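Long-range contacts in restriction endonuclease S subunits (PDB 3OKG), which probably serves as the DNA-recognition subunit of a type I restriction-modification methyltransferase, pairing with M polypeptides to direct them to their target sequence: residues A[33-38]-A[119-124]; A[230-235]-A[357-362]. One frame throughout, in Å; residues are numbered along the deposited sequence.

Overall arrangement
From the N terminus the chain first enters the globular half that matches one DNA specificity domain. Contact 1 closes a loop of 80 residues, rich in strand and without helix, by joining the loop 33-38 to strand 118-121 and the chain that follows it. The long helix 174-216 then carries the chain across to the second globular half. There contact 2 closes a loop of 121 residues, pairing strand 229-232 with strand 359-362 just before helix 365-388. The two closures follow in series, neither nesting nor crossing. Their centres stand about 77 Å apart on opposite sides of the chain's centre, each within its own specificity-domain region.

Contact 1 (A[33-38]-A[119-124]); sequences EVCLPT and CVIRAN. With SO4 (sulfate ion), chain H.
Asn124 N to Val34 O and Leu36 N to Arg122 O are the two backbone bonds on either side of a single beta bridge, Cys35 with Ala123, by which a loop of the first DNA specificity domain is laid on the chain leaving strand 118-121. Asn124 N gives an almost straight bond to Val34 O (2.8 Å, 177° at the hydrogen), arriving from above the carbonyl plane, while Leu36 N reaches Arg122 O within that carbonyl's plane but with a more bent N-H (144°). Cys35 CA adds a CH...O contact to Arg122 O at 3.1 Å.

Two waters add further links. One ties the Asn124 side chain to the loop, donating to Glu33 O and Cys35 O and accepting from Asn124 ND2, while Asn124 OD1 accepts from Glu126 N. The other joins backbone to backbone, donating to Leu36 O and Val120 O and accepting from Arg122 N.

Van der Waals contacts come next. Leu36 stands across Asn124 at about a right angle, its CD2 3.7 Å from Asn124 CB, and its CD1 lies by the carbonyl oxygen of Ala123. Cys35 SG meets Ile121 CG2 (3.7 Å); Ile121 also packs on helix 130-137.

The charged group is Arg122. Its CG lies anti to the backbone N (chi1 -177°) and the chain bends at chi3, bringing the guanidinium beside Thr38. A salt bridge from NH2 to Asp89 anchors it, and NH1 makes a weak bond to a sulfate, probably from the crystallisation liquor, whose O3 lies at the guanidinium edge. Over one guanidinium face sits the methyl Thr38 CG2, 3.9 Å from Arg122 CZ.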
loop_
_atom_site.group_PDB
_atom_site.type_symbol
_atom_site.label_atom_id
_atom_site.label_comp_id
_atom_site.label_asym_id
_atom_site.label_seq_id
_atom_site.Cartn_x
_atom_site.Cartn_y
_atom_site.Cartn_z
ATOM N N GLU A 33 -9.987 31.427 19.928
ATOM C CA GLU A 33 -10.781 31.789 21.092
ATOM C C GLU A 33 -10.494 30.880 22.274
ATOM O O GLU A 33 -10.749 31.244 23.407
ATOM C CB GLU A 33 -12.284 31.710 20.764
ATOM C CG GLU A 33 -12.787 32.732 19.736
ATOM C CD GLU A 33 -14.320 32.684 19.639
ATOM O OE1 GLU A 33 -14.982 33.158 20.568
ATOM O OE2 GLU A 33 -14.845 32.108 18.677
ATOM N N VAL A 34 -10.008 29.672 22.006
ATOM C CA VAL A 34 -9.659 28.760 23.099
ATOM C C VAL A 34 -8.132 28.547 23.186
ATOM O O VAL A 34 -7.667 27.574 23.760
ATOM C CB VAL A 34 -10.444 27.425 22.994
ATOM C CG1 VAL A 34 -11.930 27.699 22.994
ATOM C CG2 VAL A 34 -10.047 26.657 21.725
ATOM N N CYS A 35 -7.361 29.509 22.676
ATOM C CA CYS A 35 -5.905 29.468 22.785
ATOM C C CYS A 35 -5.379 30.584 23.683
ATOM O O CYS A 35 -6.066 31.583 23.915
ATOM C CB CYS A 35 -5.262 29.635 21.400
ATOM S SG CYS A 35 -5.526 28.212 20.309
ATOM N N LEU A 36 -4.150 30.409 24.163
ATOM C CA LEU A 36 -3.466 31.410 24.974
ATOM C C LEU A 36 -2.317 32.052 24.201
ATOM O O LEU A 36 -1.820 31.487 23.227
ATOM C CB LEU A 36 -2.905 30.753 26.243
ATOM C CG LEU A 36 -3.885 30.016 27.172
ATOM C CD1 LEU A 36 -3.110 29.295 28.285
ATOM C CD2 LEU A 36 -4.900 30.985 27.758
ATOM N N PRO A 37 -1.838 33.212 24.676
ATOM C CA PRO A 37 -0.691 33.828 24.011
ATOM C C PRO A 37 0.560 32.954 24.180
ATOM O O PRO A 37 0.659 32.147 25.112
ATOM C CB PRO A 37 -0.526 35.160 24.751
ATOM C CG PRO A 37 -1.815 35.375 25.475
ATOM C CD PRO A 37 -2.319 34.015 25.811
ATOM N N THR A 38 1.492 33.115 23.253
ATOM C CA THR A 38 2.704 32.325 23.190
ATOM C C THR A 38 3.867 33.303 23.072
ATOM O O THR A 38 3.658 34.482 22.745
ATOM C CB THR A 38 2.657 31.342 21.981
ATOM O OG1 THR A 38 2.514 32.089 20.758
ATOM C CG2 THR A 38 1.455 30.381 22.144
ATOM N N CYS A 119 2.632 27.108 13.671
ATOM C CA CYS A 119 1.699 27.849 14.504
ATOM C C CYS A 119 1.573 27.135 15.858
ATOM O O CYS A 119 1.291 25.931 15.898
ATOM C CB CYS A 119 0.326 27.889 13.817
ATOM S SG CYS A 119 -0.951 28.649 14.818
ATOM N N VAL A 120 1.749 27.867 16.955
ATOM C CA VAL A 120 1.735 27.234 18.297
ATOM C C VAL A 120 0.352 27.441 18.927
ATOM O O VAL A 120 -0.073 28.554 19.144
ATOM C CB VAL A 120 2.861 27.771 19.232
ATOM C CG1 VAL A 120 2.765 27.107 20.606
ATOM C CG2 VAL A 120 4.270 27.450 18.651
ATOM N N ILE A 121 -0.347 26.343 19.166
ATOM C CA ILE A 121 -1.729 26.352 19.593
ATOM C C ILE A 121 -1.762 25.839 21.029
ATOM O O ILE A 121 -1.683 24.628 21.258
ATOM C CB ILE A 121 -2.548 25.410 18.661
ATOM C CG1 ILE A 121 -2.665 26.032 17.256
ATOM C CG2 ILE A 121 -3.899 25.076 19.266
ATOM C CD1 ILE A 121 -2.910 24.968 16.133
ATOM N N ARG A 122 -1.869 26.773 21.977
ATOM C CA ARG A 122 -1.795 26.498 23.404
ATOM C C ARG A 122 -3.165 26.552 24.038
ATOM O O ARG A 122 -3.760 27.635 24.134
ATOM C CB ARG A 122 -0.873 27.529 24.070
ATOM C CG ARG A 122 -0.650 27.313 25.583
ATOM C CD ARG A 122 0.590 28.089 26.059
ATOM N NE ARG A 122 1.771 27.651 25.299
ATOM C CZ ARG A 122 2.889 28.360 25.170
ATOM N NH1 ARG A 122 3.006 29.545 25.774
ATOM N NH2 ARG A 122 3.890 27.882 24.445
ATOM N N ALA A 123 -3.676 25.396 24.473
ATOM C CA ALA A 123 -5.065 25.327 24.913
ATOM C C ALA A 123 -5.281 26.171 26.135
ATOM O O ALA A 123 -4.504 26.094 27.082
ATOM C CB ALA A 123 -5.461 23.892 25.235
ATOM N N ASN A 124 -6.340 26.961 26.125
ATOM C CA ASN A 124 -6.841 27.560 27.353
ATOM C C ASN A 124 -7.657 26.463 28.022
ATOM O O ASN A 124 -8.755 26.121 27.563
ATOM C CB ASN A 124 -7.726 28.776 27.049
ATOM C CG ASN A 124 -8.290 29.427 28.321
ATOM O OD1 ASN A 124 -8.272 28.827 29.386
ATOM N ND2 ASN A 124 -8.800 30.654 28.186
HETATM S S SO4 H . 5.499 31.321 28.003
HETATM O O1 SO4 H . 6.031 32.301 28.950
HETATM O O2 SO4 H . 4.974 30.179 28.751
HETATM O O3 SO4 H . 4.424 31.935 27.215
HETATM O O4 SO4 H . 6.564 30.864 27.107
HETATM O O HOH W 1 -8.557 31.750 25.332
HETATM O O HOH W 2 -1.912 29.617 21.145
#

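Contact 2 (A[230-235]-A[357-362]); sequences WVRLGE and NVFIPL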
loop_
_atom_site.group_PDB
_atom_site.type_symbol
_atom_site.label_atom_id
_atom_site.label_comp_id
_atom_site.label_asym_id
_atom_site.label_seq_id
_atom_site.Cartn_x
_atom_site.Cartn_y
_atom_site.Cartn_z
ATOM N N TRP A 230 3.743 -41.574 -12.136
ATOM C CA TRP A 230 4.773 -40.688 -12.639
ATOM C C TRP A 230 4.852 -40.764 -14.169
ATOM O O TRP A 230 5.163 -41.816 -14.716
ATOM C CB TRP A 230 6.114 -41.070 -12.052
ATOM C CG TRP A 230 6.313 -40.564 -10.673
ATOM C CD1 TRP A 230 6.353 -41.303 -9.514
ATOM C CD2 TRP A 230 6.480 -39.198 -10.289
ATOM N NE1 TRP A 230 6.567 -40.472 -8.438
ATOM C CE2 TRP A 230 6.634 -39.174 -8.883
ATOM C CE3 TRP A 230 6.523 -37.991 -10.996
ATOM C CZ2 TRP A 230 6.815 -37.983 -8.170
ATOM C CZ3 TRP A 230 6.712 -36.807 -10.293
ATOM C CH2 TRP A 230 6.854 -36.815 -8.887
ATOM N N VAL A 231 4.576 -39.661 -14.861
ATOM C CA VAL A 231 4.681 -39.628 -16.329
ATOM C C VAL A 231 5.623 -38.531 -16.784
ATOM O O VAL A 231 5.894 -37.582 -16.047
ATOM C CB VAL A 231 3.313 -39.428 -17.005
ATOM C CG1 VAL A 231 2.336 -40.524 -16.583
ATOM C CG2 VAL A 231 2.739 -38.046 -16.657
ATOM N N ARG A 232 6.104 -38.643 -18.018
ATOM C CA ARG A 232 6.893 -37.582 -18.632
ATOM C C ARG A 232 5.942 -36.616 -19.332
ATOM O O ARG A 232 5.036 -37.045 -20.044
ATOM C CB ARG A 232 7.893 -38.161 -19.632
ATOM C CG ARG A 232 8.940 -39.069 -19.008
ATOM C CD ARG A 232 9.687 -39.862 -20.069
ATOM N NE ARG A 232 8.776 -40.566 -20.967
ATOM C CZ ARG A 232 8.290 -41.782 -20.735
ATOM N NH1 ARG A 232 7.467 -42.346 -21.608
ATOM N NH2 ARG A 232 8.626 -42.433 -19.630
ATOM N N LEU A 233 6.137 -35.317 -19.125
ATOM C CA LEU A 233 5.195 -34.331 -19.656
ATOM C C LEU A 233 4.878 -34.648 -21.123
ATOM O O LEU A 233 3.725 -34.524 -21.561
ATOM C CB LEU A 233 5.791 -32.920 -19.556
ATOM C CG LEU A 233 4.847 -31.766 -19.883
ATOM C CD1 LEU A 233 3.564 -31.857 -19.045
ATOM C CD2 LEU A 233 5.559 -30.434 -19.667
ATOM N N GLY A 234 5.901 -35.036 -21.880
ATOM C CA GLY A 234 5.710 -35.440 -23.277
ATOM C C GLY A 234 4.583 -36.447 -23.486
ATOM O O GLY A 234 3.916 -36.442 -24.517
ATOM N N GLU A 235 4.337 -37.311 -22.503
ATOM C CA GLU A 235 3.303 -38.346 -22.655
ATOM C C GLU A 235 1.884 -37.833 -22.575
ATOM O O GLU A 235 0.964 -38.448 -23.123
ATOM C CB GLU A 235 3.425 -39.395 -21.539
ATOM C CG GLU A 235 4.740 -40.121 -21.451
ATOM C CD GLU A 235 4.684 -41.202 -20.400
ATOM O OE1 GLU A 235 3.916 -42.176 -20.598
ATOM O OE2 GLU A 235 5.393 -41.065 -19.379
ATOM N N ASN A 357 10.748 -34.185 -21.216
ATOM C CA ASN A 357 11.377 -35.106 -20.268
ATOM C C ASN A 357 11.085 -34.807 -18.799
ATOM O O ASN A 357 11.462 -35.586 -17.922
ATOM C CB ASN A 357 12.890 -35.095 -20.457
ATOM C CG ASN A 357 13.339 -35.958 -21.606
ATOM O OD1 ASN A 357 12.589 -36.808 -22.084
ATOM N ND2 ASN A 357 14.578 -35.754 -22.051
ATOM N N VAL A 358 10.459 -33.665 -18.539
ATOM C CA VAL A 358 10.046 -33.281 -17.184
ATOM C C VAL A 358 9.097 -34.321 -16.618
ATOM O O VAL A 358 8.051 -34.575 -17.210
ATOM C CB VAL A 358 9.308 -31.919 -17.231
ATOM C CG1 VAL A 358 8.711 -31.579 -15.873
ATOM C CG2 VAL A 358 10.263 -30.822 -17.709
ATOM N N PHE A 359 9.435 -34.939 -15.482
ATOM C CA PHE A 359 8.458 -35.815 -14.826
ATOM C C PHE A 359 7.401 -35.018 -14.049
ATOM O O PHE A 359 7.733 -34.029 -13.423
ATOM C CB PHE A 359 9.145 -36.801 -13.875
ATOM C CG PHE A 359 9.498 -38.101 -14.533
ATOM C CD1 PHE A 359 8.518 -39.075 -14.737
ATOM C CD2 PHE A 359 10.783 -38.322 -14.998
ATOM C CE1 PHE A 359 8.827 -40.277 -15.372
ATOM C CE2 PHE A 359 11.104 -39.512 -15.629
ATOM C CZ PHE A 359 10.118 -40.492 -15.817
ATOM N N ILE A 360 6.151 -35.478 -14.084
ATOM C CA ILE A 360 5.064 -34.853 -13.330
ATOM C C ILE A 360 4.216 -35.954 -12.711
ATOM O O ILE A 360 3.950 -36.971 -13.364
ATOM C CB ILE A 360 4.196 -33.930 -14.269
ATOM C CG1 ILE A 360 3.070 -33.202 -13.497
ATOM C CG2 ILE A 360 3.604 -34.729 -15.463
ATOM C CD1 ILE A 360 2.285 -32.189 -14.406
ATOM N N PRO A 361 3.784 -35.772 -11.446
ATOM C CA PRO A 361 2.940 -36.822 -10.879
ATOM C C PRO A 361 1.542 -36.636 -11.442
ATOM O O PRO A 361 1.041 -35.522 -11.571
ATOM C CB PRO A 361 2.932 -36.514 -9.367
ATOM C CG PRO A 361 3.567 -35.113 -9.205
ATOM C CD PRO A 361 3.865 -34.576 -10.589
ATOM N N LEU A 362 0.893 -37.726 -11.778
ATOM C CA LEU A 362 -0.348 -37.634 -12.493
ATOM C C LEU A 362 -1.441 -38.434 -11.825
ATOM O O LEU A 362 -1.521 -39.659 -12.025
ATOM C CB LEU A 362 -0.162 -38.092 -13.964
ATOM C CG LEU A 362 -1.366 -37.782 -14.866
ATOM C CD1 LEU A 362 -1.364 -36.282 -15.291
ATOM C CD2 LEU A 362 -1.386 -38.692 -16.096
#
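Val231 and Ile360 are the hydrogen-bonded pair at the middle of a short two-stranded antiparallel ribbon in the second DNA specificity domain. Val231 N donates to Ile360 O at 3.1 Å, and Ile360 N returns a bond of 2.9 Å to Val231 O that runs nearly along the C=O axis. The ladder continues past the end of the first strand, where Leu233 N bonds Val358 O at 2.8 Å.

Non-hydrogen-bonded pairs flank this centre, and their side chains share one face of the ribbon. Trp230 lays its six-membered ring over Pro361, whose CB is 4.0 Å from the ring centroid and 16° off the normal, a CH-pi contact displaced toward the rim. Trp230 CG stands anti to its carbonyl carbon (chi1 -80°), which swings the indole across the partner strand. In the other pair, Arg232 runs alongside Phe359 and sets its CG over the ring face, 3.9 Å from the centroid. The guanidinium itself stands nearly perpendicular to that ring, at 86°. On the other face of the ribbon, Val231 CG2 packs against Ile360 CG2 at 3.6 Å and also touches Leu362 CB.

A second shell surrounds these groups. Glu235 OE2 grips the backbone N-H of Arg232 in a straight bond (2.9 Å) where helix 233-236 begins; separately, it lies over the face of the Arg232 guanidinium, a salt bridge of charge alone. Trp230 NE1 is bonded to Ala222 O, while the indole also rests on Leu224.

Helix 324-333 covers Ile360 through Trp326 and Tyr330, whose polar ends bond Pro361 O and Phe359 O respectively. Helix 233-236 follows directly from the first strand, and its Val236 packs on Val231 and Leu362.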